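Local coordinates for FAD-dependent oxidoreductase (Actinomadura kijaniata, PDB 4KCF), which catalyses, probably with a reduced flavin, N-oxygenation of the amino group of a dTDP-linked 3-amino-4-keto sugar, on an acyl-CoA dehydrogenase fold, in the pathway to kijanose, at residues 159-164 / 183-188; 226-231 / 238-243; 266-271 / 347-352. One frame throughout, in Å; residues are numbered along the deposited sequence.

Contact 1 (159-164 / 183-188); sequences GIKDHH and RKTLVS. With FMN (flavin mononucleotide), chain C; AKM ([(2R,4S,6R)-4-azanyl-4,6-dimethyl-5,5-bis(oxidanyl)oxan-2-yl] [[(2R,3S,5R)-5-[5-methyl-2,4-bis(oxidanylidene)pyrimidin-1-yl]-3-oxidanyl-oxolan-2-yl]methoxy-oxidanyl-phosphoryl] hydrogen phosphate), chain B.
The ammonium group of K184 is gripped by two acceptors of the loop that follows strand 156-159: NZ lies 2.6 Å from D162 OD1 in a salt bridge and 2.8 Å from the backbone I160 O. N199 O on strand 195-202 takes a further bond from the same nitrogen. This is the beta domain of the acyl-CoA dehydrogenase fold, where the loop 159-164 runs beside strand 178-187 at the flavin site. The K184 chain turns at chi2 (-50°) and then runs straight, its CE beside G159 O, and NZ meets D162 OD1 from above the carboxylate plane and I160 O from above the carbonyl plane. With T168 also bonded to D162 OD1, the loop is fixed by charge as well as by backbone. A single beta bridge joins D162 to K184: T185 N donates to K161 O at 2.8 Å, nearly in line with the C=O, while H163 N reaches R183 O at 3.2 Å from well above its carbonyl plane. Beyond the bridge, the R183 guanidinium lies flat on the H163 imidazole, planes 18° apart and centres 3.9 Å apart, with CZ over the middle of the ring. R183 NH1 is also salt-bridged to D241, whose carboxylate probably offsets the positive charge of the guanidinium. Toward the flavin, one water accepts from K161 N and donates to T185 O, tying loop to strand. I160 N makes a weak bond to O2 of FMN, and its side chain packs on the sugar of AKM. Farther along the chain, S188 takes the neighbouring polar atoms of the flavin: its N donates to FMN O4, and its OG donates to FMN N5 at 2.7 Å.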
# COMPACT_ATOMS: atom_id res chain seq x y z
N GLY A 159 -8.76 -6.69 1.09
CA GLY A 159 -9.90 -6.65 0.16
C GLY A 159 -10.89 -5.58 0.58
O GLY A 159 -11.74 -5.87 1.45
N ILE A 160 -10.80 -4.36 0.03
CA ILE A 160 -11.65 -3.28 0.53
C ILE A 160 -12.83 -2.96 -0.37
O ILE A 160 -13.96 -2.79 0.11
CB ILE A 160 -10.91 -1.94 0.84
CG1 ILE A 160 -9.82 -2.12 1.90
CG2 ILE A 160 -11.91 -0.81 1.11
CD1 ILE A 160 -10.21 -2.43 3.33
N LYS A 161 -12.57 -2.85 -1.66
CA LYS A 161 -13.57 -2.34 -2.61
C LYS A 161 -14.42 -3.46 -3.21
O LYS A 161 -13.88 -4.36 -3.86
CB LYS A 161 -12.87 -1.66 -3.80
CG LYS A 161 -13.81 -1.04 -4.82
CD LYS A 161 -13.01 -0.27 -5.88
CE LYS A 161 -13.60 1.14 -6.08
NZ LYS A 161 -15.03 1.07 -6.49
N ASP A 162 -15.73 -3.35 -3.04
CA ASP A 162 -16.67 -4.27 -3.69
C ASP A 162 -16.64 -4.16 -5.21
O ASP A 162 -16.51 -3.06 -5.75
CB ASP A 162 -18.10 -4.03 -3.22
CG ASP A 162 -18.30 -4.42 -1.79
OD1 ASP A 162 -17.52 -5.28 -1.34
OD2 ASP A 162 -19.18 -3.84 -1.11
N HIS A 163 -16.71 -5.31 -5.87
CA HIS A 163 -17.06 -5.39 -7.28
C HIS A 163 -18.45 -4.76 -7.49
O HIS A 163 -19.27 -4.74 -6.57
CB HIS A 163 -16.93 -6.84 -7.76
CG HIS A 163 -17.24 -7.04 -9.22
ND1 HIS A 163 -16.26 -7.07 -10.19
CD2 HIS A 163 -18.41 -7.24 -9.85
CE1 HIS A 163 -16.82 -7.29 -11.37
NE2 HIS A 163 -18.13 -7.40 -11.19
N HIS A 164 -18.69 -4.19 -8.67
CA HIS A 164 -19.92 -3.44 -8.95
C HIS A 164 -21.17 -4.30 -8.77
O HIS A 164 -22.20 -3.79 -8.32
CB HIS A 164 -19.89 -2.67 -10.29
CG HIS A 164 -19.84 -3.52 -11.53
ND1 HIS A 164 -20.98 -3.99 -12.15
CD2 HIS A 164 -18.81 -3.97 -12.27
CE1 HIS A 164 -20.64 -4.70 -13.22
NE2 HIS A 164 -19.32 -4.70 -13.32
N ARG A 183 -17.93 -10.15 -3.20
CA ARG A 183 -16.81 -10.13 -4.13
C ARG A 183 -16.06 -8.81 -3.97
O ARG A 183 -16.68 -7.73 -3.84
CB ARG A 183 -17.22 -10.49 -5.57
CG ARG A 183 -16.62 -9.60 -6.64
CD ARG A 183 -15.83 -10.22 -7.77
NE ARG A 183 -16.68 -10.76 -8.80
CZ ARG A 183 -16.41 -10.93 -10.09
NH1 ARG A 183 -15.32 -10.57 -10.77
NH2 ARG A 183 -17.39 -11.48 -10.78
N LYS A 184 -14.74 -8.90 -3.88
CA LYS A 184 -13.89 -7.72 -3.75
C LYS A 184 -13.13 -7.65 -5.06
O LYS A 184 -12.79 -8.68 -5.66
CB LYS A 184 -12.92 -7.84 -2.57
CG LYS A 184 -13.53 -7.69 -1.18
CD LYS A 184 -14.42 -6.42 -1.10
CE LYS A 184 -14.79 -6.16 0.34
NZ LYS A 184 -15.72 -4.98 0.45
N THR A 185 -12.89 -6.44 -5.53
CA THR A 185 -12.05 -6.26 -6.70
C THR A 185 -10.71 -5.63 -6.29
O THR A 185 -10.63 -4.99 -5.24
CB THR A 185 -12.80 -5.51 -7.86
OG1 THR A 185 -11.94 -5.44 -9.01
CG2 THR A 185 -13.23 -4.11 -7.41
N LEU A 186 -9.65 -5.84 -7.07
CA LEU A 186 -8.34 -5.19 -6.84
C LEU A 186 -7.71 -5.69 -5.53
O LEU A 186 -7.68 -4.96 -4.53
CB LEU A 186 -8.45 -3.66 -6.91
CG LEU A 186 -9.18 -3.16 -8.17
CD1 LEU A 186 -9.48 -1.66 -8.09
CD2 LEU A 186 -8.35 -3.44 -9.42
N VAL A 187 -7.27 -6.94 -5.48
CA VAL A 187 -6.70 -7.48 -4.25
C VAL A 187 -5.29 -7.88 -4.61
O VAL A 187 -5.08 -9.00 -5.08
CB VAL A 187 -7.45 -8.74 -3.72
CG1 VAL A 187 -6.87 -9.15 -2.35
CG2 VAL A 187 -8.95 -8.45 -3.52
N SER A 188 -4.35 -6.96 -4.46
CA SER A 188 -2.98 -7.23 -4.87
C SER A 188 -2.45 -8.36 -3.98
O SER A 188 -2.89 -8.49 -2.82
CB SER A 188 -2.11 -5.98 -4.64
OG SER A 188 -2.71 -4.91 -5.35
N1 FMN C . -7.33 -2.03 -2.75
C2 FMN C . -7.29 -2.89 -1.69
O2 FMN C . -8.19 -2.73 -0.82
N3 FMN C . -6.31 -3.83 -1.60
C4 FMN C . -5.44 -3.93 -2.63
O4 FMN C . -4.46 -4.88 -2.57
C4A FMN C . -5.45 -3.03 -3.71
N5 FMN C . -4.56 -3.08 -4.75
C5A FMN C . -4.69 -2.22 -5.80
C6 FMN C . -3.76 -2.29 -6.84
C7 FMN C . -3.86 -1.40 -7.93
C7M FMN C . -2.87 -1.50 -9.07
C8 FMN C . -4.94 -0.40 -7.98
C8M FMN C . -5.11 0.60 -9.11
C9 FMN C . -5.82 -0.37 -6.90
C9A FMN C . -5.71 -1.25 -5.81
N10 FMN C . -6.62 -1.20 -4.80
C10 FMN C . -6.45 -2.06 -3.76
C1' FMN C . -7.78 -0.31 -4.73
C2' FMN C . -7.86 1.22 -4.83
O2' FMN C . -7.31 1.45 -3.53
C3' FMN C . -9.18 1.98 -5.16
O3' FMN C . -10.32 1.60 -4.36
C4' FMN C . -9.78 2.11 -6.59
O4' FMN C . -9.04 1.84 -7.81
O2P AKM B . -7.07 1.12 6.42
P AKM B . -7.84 0.37 7.51
O1P AKM B . -9.25 0.80 7.81
OPP AKM B . -7.94 -1.17 7.13
P2 AKM B . -6.82 -2.13 6.51
O3P AKM B . -7.34 -3.53 6.82
O1 AKM B . -6.95 -1.92 4.93
C1 AKM B . -6.02 -1.23 4.11
C2 AKM B . -6.67 -0.86 2.77
C3 AKM B . -5.59 -0.48 1.75
C3M AKM B . -5.26 0.96 2.15
N3 AKM B . -6.13 -0.48 0.38
C4 AKM B . -4.42 -1.47 1.70
O4A AKM B . -4.71 -2.58 0.83
O4B AKM B . -3.28 -0.84 1.09
C5 AKM B . -4.16 -2.35 2.93
C6 AKM B . -2.74 -2.74 3.32
O5 AKM B . -4.96 -2.17 4.09
O4P AKM B . -5.38 -1.85 6.91
O5' AKM B . -6.97 0.50 8.86
C5' AKM B . -7.54 -0.08 10.04
C4' AKM B . -6.31 -0.53 10.82
C3' AKM B . -6.65 -1.32 12.08
O3' AKM B . -6.50 -2.70 11.78
C2' AKM B . -5.60 -0.92 13.11
C1' AKM B . -4.88 0.28 12.50
O4' AKM B . -5.60 0.62 11.29
N11 AKM B . -4.76 1.48 13.34
C21 AKM B . -3.55 1.99 13.55
O21 AKM B . -2.46 1.35 13.06
N31 AKM B . -3.34 3.09 14.29
C41 AKM B . -4.41 3.73 14.80
O41 AKM B . -4.27 4.86 15.54
C51 AKM B . -5.77 3.23 14.55
C5A AKM B . -6.95 3.97 15.11
C61 AKM B . -5.88 2.07 13.80
O HOH W 1 -10.04 -3.96 -2.91

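Contact 2 (226-231 / 238-243); sequences LDNWDG and GTVDIV. With FMN (flavin mononucleotide), chain C.
The flavin pocket of the beta domain is backed here by W229, which lies against T239, the residue at the centre of an inverse gamma turn leading into strand 240-244. The CB of T239 sits over the five-membered ring of the indole, 3.7 Å from its centroid and 10° off the normal, in a CH-pi contact; G231 N covers the opposite face. With CG anti to the backbone N (chi1 174°), the W229 ring lies alongside the threonine, and NE1 is held by M234 O. T239 CG2 approaches FMN C6 at 3.3 Å, putting the threonine between tryptophan and flavin. Farther along, the loop is pinned to the strand by two bonds. L226 N donates to D241 O at 3.0 Å, and D241 N donates to N228 OD1 at 3.1 Å, in the carbonyl plane and on a lone pair of the amide oxygen. V240 packs its CB against L226 O, while L226 CD1 meets V243 CG2 at 3.9 Å. The side-chain amide of N228 thus stands in for a backbone carbonyl where regular pairing has ended, and T239 presents CB to the indole and its methyl CG2 to the face of the flavin's benzenoid ring, an apolar contact.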
# COMPACT_ATOMS: atom_id res chain seq x y z
N LEU A 226 -9.77 -15.23 -8.21
CA LEU A 226 -9.84 -15.22 -9.67
C LEU A 226 -8.47 -14.93 -10.29
O LEU A 226 -7.45 -14.77 -9.61
CB LEU A 226 -10.94 -14.26 -10.12
CG LEU A 226 -12.37 -14.50 -9.61
CD1 LEU A 226 -13.46 -13.60 -10.25
CD2 LEU A 226 -12.80 -15.96 -9.87
N ASP A 227 -8.42 -14.89 -11.61
CA ASP A 227 -7.16 -14.70 -12.30
C ASP A 227 -7.45 -13.65 -13.38
O ASP A 227 -7.05 -13.86 -14.52
CB ASP A 227 -6.70 -16.03 -12.91
CG ASP A 227 -5.32 -15.94 -13.54
OD1 ASP A 227 -4.50 -15.07 -13.17
OD2 ASP A 227 -5.01 -16.76 -14.43
N ASN A 228 -8.15 -12.57 -13.03
CA ASN A 228 -8.58 -11.63 -14.07
C ASN A 228 -7.88 -10.26 -13.91
O ASN A 228 -8.57 -9.26 -14.05
CB ASN A 228 -10.07 -11.44 -13.87
CG ASN A 228 -10.37 -10.89 -12.48
OD1 ASN A 228 -9.63 -11.14 -11.54
ND2 ASN A 228 -11.40 -10.07 -12.36
N TRP A 229 -6.60 -10.19 -13.54
CA TRP A 229 -5.94 -8.88 -13.36
C TRP A 229 -5.30 -8.61 -14.69
O TRP A 229 -4.38 -9.32 -15.05
CB TRP A 229 -4.79 -8.87 -12.31
CG TRP A 229 -4.01 -7.54 -12.23
CD1 TRP A 229 -2.65 -7.39 -12.11
CD2 TRP A 229 -4.56 -6.21 -12.27
NE1 TRP A 229 -2.32 -6.05 -12.09
CE2 TRP A 229 -3.47 -5.30 -12.18
CE3 TRP A 229 -5.86 -5.68 -12.43
CZ2 TRP A 229 -3.65 -3.91 -12.19
CZ3 TRP A 229 -6.05 -4.29 -12.42
CH2 TRP A 229 -4.94 -3.42 -12.32
N ASP A 230 -5.75 -7.59 -15.40
CA ASP A 230 -5.13 -7.17 -16.65
C ASP A 230 -4.89 -5.65 -16.58
O ASP A 230 -5.76 -4.81 -16.90
CB ASP A 230 -6.03 -7.55 -17.82
CG ASP A 230 -5.34 -7.41 -19.16
OD1 ASP A 230 -4.09 -7.38 -19.22
OD2 ASP A 230 -6.03 -7.28 -20.18
N GLY A 231 -3.70 -5.29 -16.09
CA GLY A 231 -3.51 -3.88 -15.72
C GLY A 231 -2.89 -3.03 -16.82
O GLY A 231 -2.16 -3.59 -17.65
N GLY A 238 -0.62 -8.92 -9.06
CA GLY A 238 -1.55 -9.96 -8.62
C GLY A 238 -2.89 -9.42 -8.16
O GLY A 238 -3.47 -9.96 -7.22
N THR A 239 -3.34 -8.36 -8.84
CA THR A 239 -4.42 -7.51 -8.33
C THR A 239 -5.79 -8.00 -8.84
O THR A 239 -6.55 -7.26 -9.49
CB THR A 239 -4.09 -6.00 -8.61
OG1 THR A 239 -2.87 -5.68 -7.93
CG2 THR A 239 -5.16 -5.01 -8.08
N VAL A 240 -6.09 -9.25 -8.49
CA VAL A 240 -7.30 -9.94 -8.95
C VAL A 240 -8.53 -9.73 -8.09
O VAL A 240 -8.46 -9.09 -7.04
CB VAL A 240 -7.05 -11.46 -9.07
CG1 VAL A 240 -5.93 -11.69 -10.05
CG2 VAL A 240 -6.77 -12.06 -7.65
N ASP A 241 -9.68 -10.20 -8.56
CA ASP A 241 -10.90 -10.15 -7.76
C ASP A 241 -10.89 -11.39 -6.88
O ASP A 241 -10.28 -12.39 -7.25
CB ASP A 241 -12.13 -10.20 -8.66
CG ASP A 241 -12.43 -8.85 -9.30
OD1 ASP A 241 -11.52 -8.01 -9.50
OD2 ASP A 241 -13.62 -8.61 -9.56
N ILE A 242 -11.59 -11.33 -5.75
CA ILE A 242 -11.85 -12.53 -4.94
C ILE A 242 -13.36 -12.62 -4.66
O ILE A 242 -14.02 -11.60 -4.47
CB ILE A 242 -11.00 -12.55 -3.65
CG1 ILE A 242 -11.47 -11.44 -2.71
CG2 ILE A 242 -9.53 -12.42 -4.01
CD1 ILE A 242 -10.47 -11.08 -1.65
N VAL A 243 -13.89 -13.85 -4.67
CA VAL A 243 -15.32 -14.08 -4.51
C VAL A 243 -15.63 -14.83 -3.22
O VAL A 243 -14.89 -15.73 -2.85
CB VAL A 243 -15.88 -14.81 -5.74
CG1 VAL A 243 -17.38 -15.06 -5.59
CG2 VAL A 243 -15.57 -14.00 -7.01
N1 FMN C . -7.33 -2.03 -2.75
C2 FMN C . -7.29 -2.89 -1.69
O2 FMN C . -8.19 -2.73 -0.82
N3 FMN C . -6.31 -3.83 -1.60
C4 FMN C . -5.44 -3.93 -2.63
O4 FMN C . -4.46 -4.88 -2.57
C4A FMN C . -5.45 -3.03 -3.71
N5 FMN C . -4.56 -3.08 -4.75
C5A FMN C . -4.69 -2.22 -5.80
C6 FMN C . -3.76 -2.29 -6.84
C7 FMN C . -3.86 -1.40 -7.93
C7M FMN C . -2.87 -1.50 -9.07
C8 FMN C . -4.94 -0.40 -7.98
C8M FMN C . -5.11 0.60 -9.11
C9 FMN C . -5.82 -0.37 -6.90
C9A FMN C . -5.71 -1.25 -5.81
N10 FMN C . -6.62 -1.20 -4.80
C10 FMN C . -6.45 -2.06 -3.76
C1' FMN C . -7.78 -0.31 -4.73
C2' FMN C . -7.86 1.22 -4.83
O2' FMN C . -7.31 1.45 -3.53
C3' FMN C . -9.18 1.98 -5.16
O3' FMN C . -10.32 1.60 -4.36
C4' FMN C . -9.78 2.11 -6.59
O4' FMN C . -9.04 1.84 -7.81

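Contact 3 (266-271 / 347-352); sequences AVLAGQ and RGRQMM. With AKM ([(2R,4S,6R)-4-azanyl-4,6-dimethyl-5,5-bis(oxidanyl)oxan-2-yl] [[(2R,3S,5R)-5-[5-methyl-2,4-bis(oxidanylidene)pyrimidin-1-yl]-3-oxidanyl-oxolan-2-yl]methoxy-oxidanyl-phosphoryl] hydrogen phosphate), chain B.
Two helices come unusually close here, with axes 7.1 Å apart and crossing at 34°, because G348 faces A269 and their CA atoms lie only 4.3 Å from each other. They belong to the C-terminal helical domain of the acyl-CoA dehydrogenase fold, where the short helix 267-273 rests on the long helix 344-377 and both help to form the pocket for the dTDP-sugar AKM. A CB on G348 would sit tightly against A266 CA, so the glycine lets the backbones meet, and L268 CB packs on G348 O. Farther along, L268 and M352 cross at about a right angle with their CB atoms 3.8 Å apart. M352, bent at chi2 (53°) and chi3, folds its CE back to L268 O and Q271 CB. On the pocket side A269 CB touches both M351 SD, at 3.6 Å, and R347 NH2, while the M351 sulfur also lies over one face of the guanidinium, toward its rim. The R347 chain runs extended to NE and presents its edge to the thymine: NH1 at 2.9 Å and NH2 at 2.6 Å both donate to AKM O41. Bonds to L336 O and S337 O, from NE and NH1, fix the group from the last turn of helix 306-338. A methionine in place of R347 would probably leave thymine O41 without these two N-H donors and L336 O and S337 O without their partner. Q271, another residue of the nucleotide site, passes its CG beside the AKM phosphate oxygens as its NE2 bonds N425. A water completes the join between the segments, accepting from R347 NH2 at 2.8 Å and donating to A266 O.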
# COMPACT_ATOMS: atom_id res chain seq x y z
N ALA A 266 -11.31 9.70 14.21
CA ALA A 266 -10.27 8.92 14.83
C ALA A 266 -9.87 7.75 13.94
O ALA A 266 -8.70 7.36 13.94
CB ALA A 266 -10.69 8.45 16.24
N VAL A 267 -10.79 7.20 13.15
CA VAL A 267 -10.44 6.13 12.21
C VAL A 267 -9.44 6.55 11.13
O VAL A 267 -8.85 5.67 10.50
CB VAL A 267 -11.62 5.52 11.44
CG1 VAL A 267 -12.56 4.84 12.40
CG2 VAL A 267 -12.35 6.55 10.59
N LEU A 268 -9.27 7.85 10.92
CA LEU A 268 -8.42 8.38 9.84
C LEU A 268 -6.98 8.03 10.15
O LEU A 268 -6.20 7.85 9.22
CB LEU A 268 -8.62 9.87 9.53
CG LEU A 268 -10.03 10.30 9.09
CD1 LEU A 268 -10.21 11.81 9.07
CD2 LEU A 268 -10.43 9.72 7.75
N ALA A 269 -6.65 7.87 11.44
CA ALA A 269 -5.28 7.57 11.81
C ALA A 269 -4.92 6.20 11.26
O ALA A 269 -3.81 6.06 10.72
CB ALA A 269 -5.12 7.56 13.30
N GLY A 270 -5.85 5.24 11.37
CA GLY A 270 -5.53 3.87 10.96
C GLY A 270 -5.42 3.83 9.44
O GLY A 270 -4.53 3.20 8.85
N GLN A 271 -6.33 4.57 8.82
CA GLN A 271 -6.33 4.70 7.37
C GLN A 271 -5.14 5.48 6.81
O GLN A 271 -4.87 5.41 5.60
CB GLN A 271 -7.65 5.30 6.94
CG GLN A 271 -8.84 4.40 7.34
CD GLN A 271 -10.11 4.99 6.83
OE1 GLN A 271 -10.07 6.08 6.27
NE2 GLN A 271 -11.23 4.29 6.98
N ARG A 347 -5.97 13.81 16.11
CA ARG A 347 -4.83 13.02 15.67
C ARG A 347 -5.15 12.44 14.29
O ARG A 347 -4.30 12.47 13.38
CB ARG A 347 -4.52 11.93 16.71
CG ARG A 347 -3.58 10.81 16.24
CD ARG A 347 -3.24 9.86 17.39
NE ARG A 347 -2.40 8.73 16.98
CZ ARG A 347 -2.88 7.54 16.60
NH1 ARG A 347 -2.03 6.57 16.29
NH2 ARG A 347 -4.20 7.31 16.54
N GLY A 348 -6.38 11.94 14.14
CA GLY A 348 -6.90 11.36 12.90
C GLY A 348 -6.91 12.34 11.74
O GLY A 348 -6.28 12.06 10.72
N ARG A 349 -7.57 13.49 11.95
CA ARG A 349 -7.64 14.59 10.99
C ARG A 349 -6.26 15.05 10.52
O ARG A 349 -6.01 15.13 9.31
CB ARG A 349 -8.42 15.79 11.53
CG ARG A 349 -9.92 15.50 11.60
CD ARG A 349 -10.68 16.79 11.99
NE ARG A 349 -10.40 17.17 13.37
CZ ARG A 349 -11.20 16.84 14.39
NH1 ARG A 349 -12.30 16.14 14.18
NH2 ARG A 349 -10.89 17.22 15.63
N GLN A 350 -5.36 15.23 11.47
CA GLN A 350 -4.02 15.68 11.14
C GLN A 350 -3.17 14.68 10.37
O GLN A 350 -2.36 15.07 9.52
CB GLN A 350 -3.28 16.06 12.41
CG GLN A 350 -3.89 17.35 12.98
CD GLN A 350 -2.94 18.04 13.95
OE1 GLN A 350 -1.74 17.84 13.87
NE2 GLN A 350 -3.48 18.82 14.88
N MET A 351 -3.30 13.42 10.78
CA MET A 351 -2.68 12.33 10.04
C MET A 351 -3.15 12.30 8.57
O MET A 351 -2.33 12.26 7.67
CB MET A 351 -2.87 11.00 10.77
CG MET A 351 -1.87 10.87 11.93
SD MET A 351 -2.02 9.30 12.84
CE MET A 351 -1.12 8.14 11.78
N MET A 352 -4.45 12.30 8.35
CA MET A 352 -5.04 12.26 7.03
C MET A 352 -4.71 13.51 6.20
O MET A 352 -4.54 13.42 4.98
CB MET A 352 -6.54 11.95 7.10
CG MET A 352 -7.18 11.56 5.79
SD MET A 352 -6.35 10.19 4.94
CE MET A 352 -6.89 8.85 6.00
O2P AKM B . -7.07 1.12 6.42
P AKM B . -7.84 0.37 7.51
O1P AKM B . -9.25 0.80 7.81
OPP AKM B . -7.94 -1.17 7.13
P2 AKM B . -6.82 -2.13 6.51
O3P AKM B . -7.34 -3.53 6.82
O1 AKM B . -6.95 -1.92 4.93
C1 AKM B . -6.02 -1.23 4.11
C2 AKM B . -6.67 -0.86 2.77
C3 AKM B . -5.59 -0.48 1.75
C3M AKM B . -5.26 0.96 2.15
N3 AKM B . -6.13 -0.48 0.38
C4 AKM B . -4.42 -1.47 1.70
O4A AKM B . -4.71 -2.58 0.83
O4B AKM B . -3.28 -0.84 1.09
C5 AKM B . -4.16 -2.35 2.93
C6 AKM B . -2.74 -2.74 3.32
O5 AKM B . -4.96 -2.17 4.09
O4P AKM B . -5.38 -1.85 6.91
O5' AKM B . -6.97 0.50 8.86
C5' AKM B . -7.54 -0.08 10.04
C4' AKM B . -6.31 -0.53 10.82
C3' AKM B . -6.65 -1.32 12.08
O3' AKM B . -6.50 -2.70 11.78
C2' AKM B . -5.60 -0.92 13.11
C1' AKM B . -4.88 0.28 12.50
O4' AKM B . -5.60 0.62 11.29
N11 AKM B . -4.76 1.48 13.34
C21 AKM B . -3.55 1.99 13.55
O21 AKM B . -2.46 1.35 13.06
N31 AKM B . -3.34 3.09 14.29
C41 AKM B . -4.41 3.73 14.80
O41 AKM B . -4.27 4.86 15.54
C51 AKM B . -5.77 3.23 14.55
C5A AKM B . -6.95 3.97 15.11
C61 AKM B . -5.88 2.07 13.80
O HOH W 2 -6.64 8.70 16.12

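Contacts 1 and 2 share one sheet and touch: strands 178-187 and 240-244 are neighbours, and D241 and T239 of contact 2 meet T185 and S188 of contact 1. Both are partly buried and flank FMN, but contact 1 relies on charge and backbone bonds, whereas contact 2 adds to two hydrogen bonds an indole laid against a threonine, has no salt bridge between its segments and has exposed residues in its loop. Contact 3 is buried among the helices, its centre about 23 Å from that of contact 1 and about 30 Å from that of contact 2. Its helices meet through apolar side chains, with R347 turned to the thymine. AKM spans the distance, its sugar at contact 1 and its base at contact 3.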